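Sulfatase (Bacteroides fragilis CAG:558, PDB 6USS) probably hydrolyses aryl sulfate esters as a calcium-dependent gut bacterial sulfatase, captured here with its catalytic residue replaced. Local coordinates at residues Ser148-Leu153 against Met181-Asn186; Asn341-Ser346 against Gln467-Lys472; Asp382-Ile387 against Thr398-Asp403; Lys459-Asn464 against Lys472-Ala477. The protein carries 1 engineered substitution. All coordinates share one frame; numbering follows the deposited sequence.

In the fold
The four contacts fall into two clusters in space, the centres of contacts 1 and 4 lying about 42 Å apart. Contacts 1 and 3 touch each other, their centres about 14 Å apart, where helix 149-155 of contact 1 packs on Tyr384 of contact 3; contact 1 runs into the mixed sheet and contact 3 packs on it through helix 383-390. Contact 1 is wholly buried and combines a helix cap with a methyl on an aromatic face; contact 3 is partly buried and apolar, with its polar ends bonded to other residues. Contacts 2 and 4 share Lys472 and secure successive portions of the loop between strand 460-464 and helix 480-496. Lying nearer the surface, they rely on asparagine amides, backbone carbonyls and bound water.

Contact 1: residues Ser148-Leu153 against Met181-Asn186; sequences SLAEIL and MGFEVN
Ala150 lays its methyl group over one face of the Phe183 ring, in a CH-pi contact in which CB stands 3.9 Å from the ring centroid and only 12° off its normal. The methyl belongs to the first turn of helix 149-155, which packs beside the mixed sheet of the sulfatase domain, where Phe183 leads into strand 185-187. Ser148 is the N-cap of this helix. Its OG lies anti to the backbone N (chi1 -178°), a setting that brings the hydroxyl to the other segment: it donates to Met181 O at 2.6 Å, in the carbonyl plane and on a lone pair, while accepting a weak capping bond from Ala150 N. One hydroxyl thus ties the helix start to the incoming loop. The absence of a side chain at Gly182 lets its CA come within 4.1 Å of Glu151 CA, backbone against backbone. The carboxylate of Glu151 reaches past this glycine to Gln136 and to Lys154 of the second subunit, so the contact borders the dimer interface. The Met181 side chain, bent at chi2 and chi3, curls back so that its CE methyl lies 3.8 Å from Ser148 OG, roughly opposite Ala150 N.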
loop_
_atom_site.group_PDB
_atom_site.type_symbol
_atom_site.label_atom_id
_atom_site.label_comp_id
_atom_site.label_asym_id
_atom_site.label_seq_id
_atom_site.Cartn_x
_atom_site.Cartn_y
_atom_site.Cartn_z
ATOM N N SER A 148 -3.627 -11.212 -6.166
ATOM C CA SER A 148 -2.468 -11.449 -5.318
ATOM C C SER A 148 -2.842 -12.120 -4.007
ATOM O O SER A 148 -3.882 -11.824 -3.410
ATOM C CB SER A 148 -1.740 -10.145 -5.012
ATOM O OG SER A 148 -0.585 -10.414 -4.219
ATOM N N LEU A 149 -1.961 -13.014 -3.552
ATOM C CA LEU A 149 -2.153 -13.664 -2.263
ATOM C C LEU A 149 -2.247 -12.646 -1.124
ATOM O O LEU A 149 -3.049 -12.819 -0.197
ATOM C CB LEU A 149 -1.017 -14.653 -2.025
ATOM C CG LEU A 149 -0.822 -15.272 -0.637
ATOM C CD1 LEU A 149 -1.991 -16.137 -0.190
ATOM C CD2 LEU A 149 0.444 -16.086 -0.636
ATOM N N ALA A 150 -1.434 -11.580 -1.173
ATOM C CA ALA A 150 -1.448 -10.582 -0.105
ATOM C C ALA A 150 -2.705 -9.726 -0.142
ATOM O O ALA A 150 -3.153 -9.245 0.909
ATOM C CB ALA A 150 -0.213 -9.682 -0.193
ATOM N N GLU A 151 -3.263 -9.497 -1.337
ATOM C CA GLU A 151 -4.528 -8.779 -1.454
ATOM C C GLU A 151 -5.653 -9.531 -0.750
ATOM O O GLU A 151 -6.491 -8.922 -0.073
ATOM C CB GLU A 151 -4.871 -8.563 -2.930
ATOM C CG GLU A 151 -5.953 -7.506 -3.194
ATOM C CD GLU A 151 -5.485 -6.076 -2.863
ATOM O OE1 GLU A 151 -4.322 -5.736 -3.192
ATOM O OE2 GLU A 151 -6.282 -5.298 -2.279
ATOM N N ILE A 152 -5.686 -10.857 -0.889
ATOM C CA ILE A 152 -6.777 -11.632 -0.306
ATOM C C ILE A 152 -6.654 -11.670 1.211
ATOM O O ILE A 152 -7.654 -11.542 1.935
ATOM C CB ILE A 152 -6.810 -13.045 -0.912
ATOM C CG1 ILE A 152 -7.021 -12.979 -2.424
ATOM C CG2 ILE A 152 -7.929 -13.840 -0.308
ATOM C CD1 ILE A 152 -6.982 -14.346 -3.055
ATOM N N LEU A 153 -5.426 -11.850 1.713
ATOM C CA LEU A 153 -5.180 -11.726 3.144
ATOM C C LEU A 153 -5.555 -10.331 3.640
ATOM O O LEU A 153 -6.278 -10.191 4.632
ATOM C CB LEU A 153 -3.712 -12.043 3.457
ATOM C CG LEU A 153 -3.272 -13.495 3.250
ATOM C CD1 LEU A 153 -1.770 -13.658 3.421
ATOM C CD2 LEU A 153 -4.005 -14.393 4.209
ATOM N N MET A 181 0.863 -5.087 -4.913
ATOM C CA MET A 181 0.557 -6.502 -4.765
ATOM C C MET A 181 -0.215 -6.816 -3.489
ATOM O O MET A 181 -0.485 -7.987 -3.222
ATOM C CB MET A 181 1.852 -7.321 -4.821
ATOM C CG MET A 181 2.554 -7.226 -6.178
ATOM S SD MET A 181 1.497 -7.824 -7.527
ATOM C CE MET A 181 1.512 -9.604 -7.241
ATOM N N GLY A 182 -0.589 -5.820 -2.699
ATOM C CA GLY A 182 -1.406 -6.065 -1.528
ATOM C C GLY A 182 -0.706 -6.018 -0.183
ATOM O O GLY A 182 -1.328 -6.371 0.817
ATOM N N PHE A 183 0.552 -5.590 -0.118
ATOM C CA PHE A 183 1.236 -5.398 1.157
ATOM C C PHE A 183 1.011 -3.973 1.676
ATOM O O PHE A 183 1.181 -2.992 0.939
ATOM C CB PHE A 183 2.737 -5.689 1.013
ATOM C CG PHE A 183 3.062 -7.153 0.821
ATOM C CD1 PHE A 183 3.211 -8.001 1.921
ATOM C CD2 PHE A 183 3.223 -7.680 -0.462
ATOM C CE1 PHE A 183 3.519 -9.362 1.753
ATOM C CE2 PHE A 183 3.528 -9.037 -0.653
ATOM C CZ PHE A 183 3.672 -9.884 0.460
ATOM N N GLU A 184 0.608 -3.862 2.943
ATOM C CA GLU A 184 0.412 -2.545 3.535
ATOM C C GLU A 184 1.721 -1.903 3.968
ATOM O O GLU A 184 1.788 -0.670 4.063
ATOM C CB GLU A 184 -0.539 -2.653 4.718
ATOM C CG GLU A 184 -1.929 -3.148 4.339
ATOM C CD GLU A 184 -2.801 -3.371 5.557
ATOM O OE1 GLU A 184 -2.299 -3.946 6.549
ATOM O OE2 GLU A 184 -3.981 -2.960 5.533
ATOM N N VAL A 185 2.756 -2.718 4.203
ATOM C CA VAL A 185 4.072 -2.279 4.655
ATOM C C VAL A 185 5.128 -2.891 3.737
ATOM O O VAL A 185 5.110 -4.103 3.484
ATOM C CB VAL A 185 4.331 -2.681 6.124
ATOM C CG1 VAL A 185 5.778 -2.374 6.526
ATOM C CG2 VAL A 185 3.332 -1.988 7.056
ATOM N N ASN A 186 6.049 -2.056 3.244
ATOM C CA ASN A 186 7.127 -2.492 2.354
ATOM C C ASN A 186 8.472 -2.084 2.940
ATOM O O ASN A 186 8.725 -0.891 3.138
ATOM C CB ASN A 186 6.973 -1.901 0.942
ATOM C CG ASN A 186 8.141 -2.269 0.019
ATOM O OD1 ASN A 186 8.919 -3.177 0.319
ATOM N ND2 ASN A 186 8.251 -1.578 -1.116
#

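Contact 2: residues Asn341-Ser346 against Gln467-Lys472; sequences NSPLNS and QDIGEK
Leu344 and Ile469 meet at an oblique angle, branch against branch: Leu344 CD2 rests 3.7 Å from Ile469 CG1 and nearly as close to its CD1. Leu344 starts away from the opposing loop, and its CD2 branch comes back to it. Ile469 offers a second branch to the neighbouring residue, CG2 facing Pro343 CB at 4.1 Å, and so bridges two consecutive side chains. Pro343 follows a cis peptide bond, and its carbonyl O receives a CA-H...O contact from Gly470. The contact joins the loop between strand 315-321 and helix 353-356 to the loop after strand 460-464, the last strand of the four-stranded antiparallel sheet. Ile469 and Gly470 form the corner of a type I beta turn from Asp468 to Glu471. In Asn345, CG anti to the backbone N (chi1 -157°) carries the amide to the far end of this turn, where ND2 donates two weak bonds, to Gly470 O at 3.0 Å and to Glu471 O at 3.4 Å. A water completes the join, accepting from Asn345 N at 2.8 Å and donating to Ile469 O and to Glu471 OE2. That carboxylate is also held by Glu353 N and, through OE1, by a salt bridge to Lys450. The chemistry is therefore divided, an apolar patch at Ile469 beside a polar one in which bent amide bonds are supplemented by a water whose three partners come from both loops.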
loop_
_atom_site.group_PDB
_atom_site.type_symbol
_atom_site.label_atom_id
_atom_site.label_comp_id
_atom_site.label_asym_id
_atom_site.label_seq_id
_atom_site.Cartn_x
_atom_site.Cartn_y
_atom_site.Cartn_z
ATOM N N ASN A 341 24.965 -28.915 -4.275
ATOM C CA ASN A 341 23.760 -29.329 -3.559
ATOM C C ASN A 341 23.751 -30.845 -3.351
ATOM O O ASN A 341 22.688 -31.460 -3.187
ATOM C CB ASN A 341 22.498 -28.863 -4.288
ATOM C CG ASN A 341 22.480 -27.361 -4.517
ATOM O OD1 ASN A 341 22.252 -26.577 -3.585
ATOM N ND2 ASN A 341 22.740 -26.950 -5.755
ATOM N N SER A 342 24.937 -31.449 -3.360
ATOM C CA SER A 342 25.051 -32.891 -3.222
ATOM C C SER A 342 24.330 -33.355 -1.960
ATOM O O SER A 342 24.424 -32.688 -0.922
ATOM C CB SER A 342 26.522 -33.299 -3.157
ATOM O OG SER A 342 26.638 -34.491 -2.411
ATOM N N PRO A 343 23.645 -34.516 -1.990
ATOM C CA PRO A 343 23.630 -35.522 -3.058
ATOM C C PRO A 343 22.757 -35.170 -4.254
ATOM O O PRO A 343 22.579 -36.017 -5.113
ATOM C CB PRO A 343 23.037 -36.737 -2.356
ATOM C CG PRO A 343 22.035 -36.121 -1.445
ATOM C CD PRO A 343 22.742 -34.899 -0.896
ATOM N N LEU A 344 22.184 -33.975 -4.308
ATOM C CA LEU A 344 21.356 -33.647 -5.462
ATOM C C LEU A 344 22.231 -33.240 -6.645
ATOM O O LEU A 344 23.339 -32.727 -6.467
ATOM C CB LEU A 344 20.371 -32.527 -5.128
ATOM C CG LEU A 344 19.514 -32.772 -3.896
ATOM C CD1 LEU A 344 18.487 -31.670 -3.775
ATOM C CD2 LEU A 344 18.854 -34.139 -3.995
ATOM N N ASN A 345 21.718 -33.468 -7.861
ATOM C CA ASN A 345 22.451 -33.144 -9.083
ATOM C C ASN A 345 22.332 -31.654 -9.427
ATOM O O ASN A 345 21.224 -31.113 -9.527
ATOM C CB ASN A 345 21.934 -34.001 -10.240
ATOM C CG ASN A 345 22.954 -34.147 -11.371
ATOM O OD1 ASN A 345 23.740 -33.243 -11.643
ATOM N ND2 ASN A 345 22.916 -35.294 -12.054
ATOM N N SER A 346 23.475 -31.001 -9.606
ATOM C CA SER A 346 23.545 -29.652 -10.168
ATOM C C SER A 346 22.853 -28.676 -9.193
ATOM O O SER A 346 22.928 -28.832 -7.962
ATOM C CB SER A 346 22.994 -29.678 -11.594
ATOM O OG SER A 346 22.980 -28.395 -12.187
ATOM N N GLN A 467 14.805 -43.924 -5.971
ATOM C CA GLN A 467 15.922 -44.843 -6.150
ATOM C C GLN A 467 17.203 -44.168 -6.612
ATOM O O GLN A 467 18.276 -44.775 -6.505
ATOM C CB GLN A 467 15.578 -45.920 -7.180
ATOM C CG GLN A 467 14.678 -47.010 -6.663
ATOM C CD GLN A 467 14.197 -47.904 -7.793
ATOM O OE1 GLN A 467 14.942 -48.158 -8.756
ATOM N NE2 GLN A 467 12.945 -48.363 -7.703
ATOM N N ASP A 468 17.130 -42.950 -7.138
ATOM C CA ASP A 468 18.280 -42.320 -7.775
ATOM C C ASP A 468 18.252 -40.821 -7.471
ATOM O O ASP A 468 18.000 -39.981 -8.333
ATOM C CB ASP A 468 18.273 -42.591 -9.280
ATOM C CG ASP A 468 19.431 -41.957 -9.995
ATOM O OD1 ASP A 468 20.449 -41.625 -9.345
ATOM O OD2 ASP A 468 19.312 -41.780 -11.227
ATOM N N ILE A 469 18.536 -40.472 -6.216
ATOM C CA ILE A 469 18.344 -39.088 -5.798
ATOM C C ILE A 469 19.297 -38.165 -6.542
ATOM O O ILE A 469 18.970 -36.999 -6.788
ATOM C CB ILE A 469 18.485 -38.966 -4.267
ATOM C CG1 ILE A 469 17.796 -37.712 -3.758
ATOM C CG2 ILE A 469 19.957 -38.975 -3.835
ATOM C CD1 ILE A 469 18.097 -37.438 -2.292
ATOM N N GLY A 470 20.466 -38.676 -6.952
ATOM C CA GLY A 470 21.442 -37.895 -7.683
ATOM C C GLY A 470 21.192 -37.786 -9.163
ATOM O O GLY A 470 21.968 -37.139 -9.872
ATOM N N GLU A 471 20.114 -38.403 -9.646
ATOM C CA GLU A 471 19.769 -38.423 -11.071
ATOM C C GLU A 471 20.976 -38.820 -11.931
ATOM O O GLU A 471 21.351 -38.141 -12.889
ATOM C CB GLU A 471 19.164 -37.083 -11.488
ATOM C CG GLU A 471 17.793 -36.882 -10.850
ATOM C CD GLU A 471 17.263 -35.466 -10.974
ATOM O OE1 GLU A 471 16.161 -35.275 -11.546
ATOM O OE2 GLU A 471 17.945 -34.543 -10.476
ATOM N N LYS A 472 21.591 -39.949 -11.560
ATOM C CA LYS A 472 22.761 -40.481 -12.247
ATOM C C LYS A 472 22.414 -41.486 -13.337
ATOM O O LYS A 472 23.260 -41.742 -14.203
ATOM C CB LYS A 472 23.710 -41.177 -11.260
ATOM C CG LYS A 472 24.364 -40.296 -10.210
ATOM C CD LYS A 472 25.115 -41.179 -9.213
ATOM C CE LYS A 472 25.100 -40.601 -7.806
ATOM N NZ LYS A 472 26.448 -40.117 -7.392
HETATM O O HOH W 1 19.480 -35.013 -8.430
#

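Contact 3: residues Asp382-Ile387 against Thr398-Asp403; sequences DFYPSI and TVQPID
Tyr384 projects from helix 383-390 into the loop 398-403, where the CD1 methyl of Ile402 meets its ring at CE1, 3.5 Å away. The two side chains cross at about a right angle. Ile402 divides its branches between two neighbours: while CD1 serves the tyrosine, CG2 lies 3.8 Å from Pro385 CG as the two side chains slide past each other in opposite directions. At the phenol end, Tyr384 OH has Thr398 CG2 at 3.3 Å, and the Gln400 amide stands with its plane perpendicular to the ring. With CG anti to the backbone N (chi1 -179°), the tyrosine extends across to the loop. No hydrogen bond joins the two segments; their polar groups are held from outside. Thr147 serves both, its O accepting a hydrogen bond from Tyr384 OH and its N donating one to Gln400 OE1; Gln400 NE2 hydrogen-bonds to Thr97 O. At the start of the segment, Asp382 O accepts from both the N and the OG of Ser386. Helix 149-155 covers Tyr384, and Phe383 and Ile387 pack on strand 315-321, so helix 383-390 sits between strand 315-321 of the central sheet and the loop 398-403.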
loop_
_atom_site.group_PDB
_atom_site.type_symbol
_atom_site.label_atom_id
_atom_site.label_comp_id
_atom_site.label_asym_id
_atom_site.label_seq_id
_atom_site.Cartn_x
_atom_site.Cartn_y
_atom_site.Cartn_z
ATOM N N ASP A 382 1.407 -24.318 -4.445
ATOM C CA ASP A 382 0.535 -24.809 -3.378
ATOM C C ASP A 382 0.527 -23.892 -2.152
ATOM O O ASP A 382 -0.451 -23.896 -1.384
ATOM C CB ASP A 382 0.960 -26.211 -2.935
ATOM C CG ASP A 382 1.010 -27.209 -4.079
ATOM O OD1 ASP A 382 0.384 -26.960 -5.135
ATOM O OD2 ASP A 382 1.695 -28.249 -3.915
ATOM N N PHE A 383 1.612 -23.137 -1.932
ATOM C CA PHE A 383 1.677 -22.197 -0.811
ATOM C C PHE A 383 0.500 -21.222 -0.810
ATOM O O PHE A 383 0.037 -20.803 0.262
ATOM C CB PHE A 383 2.997 -21.409 -0.850
ATOM C CG PHE A 383 4.192 -22.160 -0.313
ATOM C CD1 PHE A 383 4.544 -23.401 -0.816
ATOM C CD2 PHE A 383 4.992 -21.595 0.669
ATOM C CE1 PHE A 383 5.672 -24.090 -0.328
ATOM C CE2 PHE A 383 6.117 -22.270 1.167
ATOM C CZ PHE A 383 6.456 -23.523 0.668
ATOM N N TYR A 384 -0.005 -20.869 -2.011
ATOM C CA TYR A 384 -1.078 -19.879 -2.116
ATOM C C TYR A 384 -2.383 -20.376 -1.493
ATOM O O TYR A 384 -2.860 -19.755 -0.523
ATOM C CB TYR A 384 -1.232 -19.469 -3.580
ATOM C CG TYR A 384 -2.258 -18.433 -3.958
ATOM C CD1 TYR A 384 -3.619 -18.685 -3.838
ATOM C CD2 TYR A 384 -1.857 -17.227 -4.526
ATOM C CE1 TYR A 384 -4.553 -17.742 -4.235
ATOM C CE2 TYR A 384 -2.767 -16.290 -4.940
ATOM C CZ TYR A 384 -4.115 -16.547 -4.794
ATOM O OH TYR A 384 -5.022 -15.598 -5.202
ATOM N N PRO A 385 -2.996 -21.479 -1.959
ATOM C CA PRO A 385 -4.178 -21.993 -1.241
ATOM C C PRO A 385 -3.884 -22.351 0.200
ATOM O O PRO A 385 -4.776 -22.215 1.034
ATOM C CB PRO A 385 -4.577 -23.253 -2.032
ATOM C CG PRO A 385 -3.756 -23.249 -3.266
ATOM C CD PRO A 385 -2.538 -22.439 -2.982
ATOM N N SER A 386 -2.668 -22.819 0.520
ATOM C CA SER A 386 -2.395 -23.282 1.884
ATOM C C SER A 386 -2.372 -22.122 2.864
ATOM O O SER A 386 -2.896 -22.224 3.979
ATOM C CB SER A 386 -1.072 -24.042 1.953
ATOM O OG SER A 386 -1.034 -25.089 1.004
ATOM N N ILE A 387 -1.776 -21.003 2.466
ATOM C CA ILE A 387 -1.684 -19.872 3.375
ATOM C C ILE A 387 -3.069 -19.247 3.584
ATOM O O ILE A 387 -3.435 -18.880 4.704
ATOM C CB ILE A 387 -0.630 -18.878 2.846
ATOM C CG1 ILE A 387 0.771 -19.426 3.155
ATOM C CG2 ILE A 387 -0.850 -17.495 3.449
ATOM C CD1 ILE A 387 1.908 -18.888 2.298
ATOM N N THR A 398 -10.777 -15.326 -7.576
ATOM C CA THR A 398 -9.540 -14.886 -8.199
ATOM C C THR A 398 -9.792 -14.669 -9.684
ATOM O O THR A 398 -10.628 -15.351 -10.278
ATOM C CB THR A 398 -8.438 -15.936 -7.997
ATOM O OG1 THR A 398 -8.963 -17.226 -8.330
ATOM C CG2 THR A 398 -7.977 -15.980 -6.545
ATOM N N VAL A 399 -9.064 -13.721 -10.294
ATOM C CA VAL A 399 -9.193 -13.556 -11.744
ATOM C C VAL A 399 -8.565 -14.726 -12.485
ATOM O O VAL A 399 -9.009 -15.077 -13.584
ATOM C CB VAL A 399 -8.591 -12.219 -12.235
ATOM C CG1 VAL A 399 -9.331 -11.018 -11.618
ATOM C CG2 VAL A 399 -7.083 -12.148 -11.965
ATOM N N GLN A 400 -7.531 -15.343 -11.917
ATOM C CA GLN A 400 -6.786 -16.405 -12.572
ATOM C C GLN A 400 -7.109 -17.750 -11.935
ATOM O O GLN A 400 -7.450 -17.806 -10.746
ATOM C CB GLN A 400 -5.272 -16.162 -12.468
ATOM C CG GLN A 400 -4.659 -16.527 -11.107
ATOM C CD GLN A 400 -5.060 -15.565 -9.975
ATOM O OE1 GLN A 400 -5.925 -14.697 -10.145
ATOM N NE2 GLN A 400 -4.413 -15.709 -8.825
ATOM N N PRO A 401 -6.992 -18.851 -12.684
ATOM C CA PRO A 401 -7.141 -20.179 -12.069
ATOM C C PRO A 401 -6.050 -20.425 -11.042
ATOM O O PRO A 401 -4.943 -19.898 -11.152
ATOM C CB PRO A 401 -7.000 -21.148 -13.251
ATOM C CG PRO A 401 -7.079 -20.314 -14.472
ATOM C CD PRO A 401 -6.590 -18.946 -14.093
ATOM N N ILE A 402 -6.369 -21.237 -10.036
ATOM C CA ILE A 402 -5.418 -21.573 -8.982
ATOM C C ILE A 402 -4.930 -22.997 -9.209
ATOM O O ILE A 402 -5.675 -23.960 -8.992
ATOM C CB ILE A 402 -6.026 -21.414 -7.588
ATOM C CG1 ILE A 402 -6.590 -20.005 -7.437
ATOM C CG2 ILE A 402 -4.970 -21.664 -6.523
ATOM C CD1 ILE A 402 -5.528 -18.954 -7.425
ATOM N N ASP A 403 -3.669 -23.136 -9.626
ATOM C CA ASP A 403 -3.072 -24.450 -9.839
ATOM C C ASP A 403 -2.554 -25.091 -8.550
ATOM O O ASP A 403 -2.512 -26.317 -8.457
ATOM C CB ASP A 403 -1.957 -24.325 -10.876
ATOM C CG ASP A 403 -2.464 -23.737 -12.198
ATOM O OD1 ASP A 403 -3.414 -24.301 -12.778
ATOM O OD2 ASP A 403 -1.939 -22.706 -12.658
#

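Contact 4: residues Lys459-Asn464 against Lys472-Ala477; sequences KKELFN and KNNLAA
Asn474 OD1 is gripped by two backbone N-H groups that reach it from opposite faces of its amide plane, Leu462 N at 2.9 Å and Ala476 N at 3.0 Å. The second bond closes an Asx turn in the loop; the first carries the same oxygen across to strand 460-464, the last strand of the four-stranded antiparallel sheet. Because CG lies anti to the backbone N (chi1 180°), the amide extends to the strand, where ND2 makes a further, weak bond to Lys460 O. Leu462 O then accepts from Leu475 N at 2.8 Å, nearly straight and in the carbonyl plane. Two residues further along the strand, a water accepts from Asn464 N and donates to Asn473 O. Leu462 CB makes an apolar contact with Ala476 CB at 4.3 Å, and the Phe463 ring lies against the loop backbone, CD1 3.5 Å from Asn473 O. Glu461 crosses the Asn474 amide with its CG 3.7 Å from ND2, its OE1 being hydrogen-bonded to Tyr352 OH and Tyr454 OH. The side-chain amide of Asn474 and the N-H of Leu475 thus supply edge strand 460-464 with partners for Lys460 O, Leu462 N and Leu462 O, much as a neighbouring strand would.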
loop_
_atom_site.group_PDB
_atom_site.type_symbol
_atom_site.label_atom_id
_atom_site.label_comp_id
_atom_site.label_asym_id
_atom_site.label_seq_id
_atom_site.Cartn_x
_atom_site.Cartn_y
_atom_site.Cartn_z
ATOM N N LYS A 459 16.053 -34.545 -26.521
ATOM C CA LYS A 459 16.522 -35.567 -25.599
ATOM C C LYS A 459 15.539 -35.714 -24.441
ATOM O O LYS A 459 14.988 -34.724 -23.949
ATOM C CB LYS A 459 17.921 -35.185 -25.093
ATOM C CG LYS A 459 18.496 -36.057 -23.997
ATOM C CD LYS A 459 19.185 -37.303 -24.576
ATOM C CE LYS A 459 19.697 -38.240 -23.465
ATOM N NZ LYS A 459 19.717 -39.669 -23.915
ATOM N N LYS A 460 15.303 -36.954 -24.013
ATOM C CA LYS A 460 14.467 -37.227 -22.852
ATOM C C LYS A 460 15.258 -38.011 -21.808
ATOM O O LYS A 460 16.063 -38.881 -22.152
ATOM C CB LYS A 460 13.197 -37.989 -23.255
ATOM C CG LYS A 460 12.250 -37.191 -24.177
ATOM C CD LYS A 460 10.950 -37.965 -24.456
ATOM C CE LYS A 460 9.959 -37.153 -25.281
ATOM N NZ LYS A 460 9.145 -38.001 -26.200
ATOM N N GLU A 461 15.054 -37.669 -20.532
ATOM C CA GLU A 461 15.675 -38.356 -19.401
ATOM C C GLU A 461 14.591 -38.771 -18.416
ATOM O O GLU A 461 13.693 -37.982 -18.093
ATOM C CB GLU A 461 16.713 -37.474 -18.692
ATOM C CG GLU A 461 17.940 -37.191 -19.525
ATOM C CD GLU A 461 18.983 -36.357 -18.797
ATOM O OE1 GLU A 461 18.614 -35.585 -17.885
ATOM O OE2 GLU A 461 20.182 -36.467 -19.150
ATOM N N LEU A 462 14.654 -40.020 -17.963
ATOM C CA LEU A 462 13.673 -40.561 -17.035
ATOM C C LEU A 462 14.418 -41.042 -15.803
ATOM O O LEU A 462 15.340 -41.856 -15.916
ATOM C CB LEU A 462 12.880 -41.697 -17.681
ATOM C CG LEU A 462 11.853 -42.396 -16.781
ATOM C CD1 LEU A 462 10.721 -41.463 -16.503
ATOM C CD2 LEU A 462 11.323 -43.651 -17.425
ATOM N N PHE A 463 14.045 -40.530 -14.635
ATOM C CA PHE A 463 14.711 -40.920 -13.400
ATOM C C PHE A 463 13.692 -41.422 -12.394
ATOM O O PHE A 463 12.584 -40.883 -12.287
ATOM C CB PHE A 463 15.505 -39.762 -12.775
ATOM C CG PHE A 463 16.587 -39.197 -13.672
ATOM C CD1 PHE A 463 17.810 -39.839 -13.803
ATOM C CD2 PHE A 463 16.382 -38.012 -14.368
ATOM C CE1 PHE A 463 18.803 -39.316 -14.625
ATOM C CE2 PHE A 463 17.370 -37.479 -15.185
ATOM C CZ PHE A 463 18.578 -38.130 -15.317
ATOM N N ASN A 464 14.082 -42.453 -11.661
ATOM C CA ASN A 464 13.363 -42.899 -10.476
ATOM C C ASN A 464 13.953 -42.146 -9.296
ATOM O O ASN A 464 14.985 -42.540 -8.754
ATOM C CB ASN A 464 13.499 -44.404 -10.282
ATOM C CG ASN A 464 12.442 -44.957 -9.357
ATOM O OD1 ASN A 464 12.429 -44.666 -8.158
ATOM N ND2 ASN A 464 11.535 -45.745 -9.910
ATOM N N LYS A 472 21.591 -39.949 -11.560
ATOM C CA LYS A 472 22.761 -40.481 -12.247
ATOM C C LYS A 472 22.414 -41.486 -13.337
ATOM O O LYS A 472 23.260 -41.742 -14.203
ATOM C CB LYS A 472 23.710 -41.177 -11.260
ATOM C CG LYS A 472 24.364 -40.296 -10.210
ATOM C CD LYS A 472 25.115 -41.179 -9.213
ATOM C CE LYS A 472 25.100 -40.601 -7.806
ATOM N NZ LYS A 472 26.448 -40.117 -7.392
ATOM N N ASN A 473 21.204 -42.064 -13.312
ATOM C CA ASN A 473 20.846 -43.191 -14.175
ATOM C C ASN A 473 19.571 -42.932 -14.986
ATOM O O ASN A 473 18.451 -43.193 -14.524
ATOM C CB ASN A 473 20.705 -44.466 -13.356
ATOM C CG ASN A 473 20.662 -45.699 -14.238
ATOM O OD1 ASN A 473 20.999 -45.643 -15.436
ATOM N ND2 ASN A 473 20.259 -46.826 -13.656
ATOM N N ASN A 474 19.744 -42.448 -16.215
ATOM C CA ASN A 474 18.630 -42.265 -17.136
ATOM C C ASN A 474 18.054 -43.625 -17.519
ATOM O O ASN A 474 18.753 -44.464 -18.098
ATOM C CB ASN A 474 19.126 -41.507 -18.365
ATOM C CG ASN A 474 18.051 -41.271 -19.399
ATOM O OD1 ASN A 474 16.866 -41.523 -19.161
ATOM N ND2 ASN A 474 18.459 -40.757 -20.554
ATOM N N LEU A 475 16.782 -43.848 -17.193
ATOM C CA LEU A 475 16.111 -45.121 -17.430
ATOM C C LEU A 475 15.086 -45.039 -18.557
ATOM O O LEU A 475 14.168 -45.864 -18.613
ATOM C CB LEU A 475 15.432 -45.606 -16.148
ATOM C CG LEU A 475 16.312 -46.011 -14.969
ATOM C CD1 LEU A 475 15.487 -46.018 -13.709
ATOM C CD2 LEU A 475 16.911 -47.374 -15.213
ATOM N N ALA A 476 15.216 -44.054 -19.449
ATOM C CA ALA A 476 14.285 -43.927 -20.569
ATOM C C ALA A 476 14.262 -45.197 -21.421
ATOM O O ALA A 476 13.191 -45.729 -21.734
ATOM C CB ALA A 476 14.656 -42.705 -21.420
ATOM N N ALA A 477 15.439 -45.700 -21.799
ATOM C CA ALA A 477 15.507 -46.894 -22.633
ATOM C C ALA A 477 14.845 -48.087 -21.953
ATOM O O ALA A 477 14.206 -48.917 -22.610
ATOM C CB ALA A 477 16.964 -47.201 -22.972
HETATM O O HOH W 2 17.113 -43.299 -12.149
#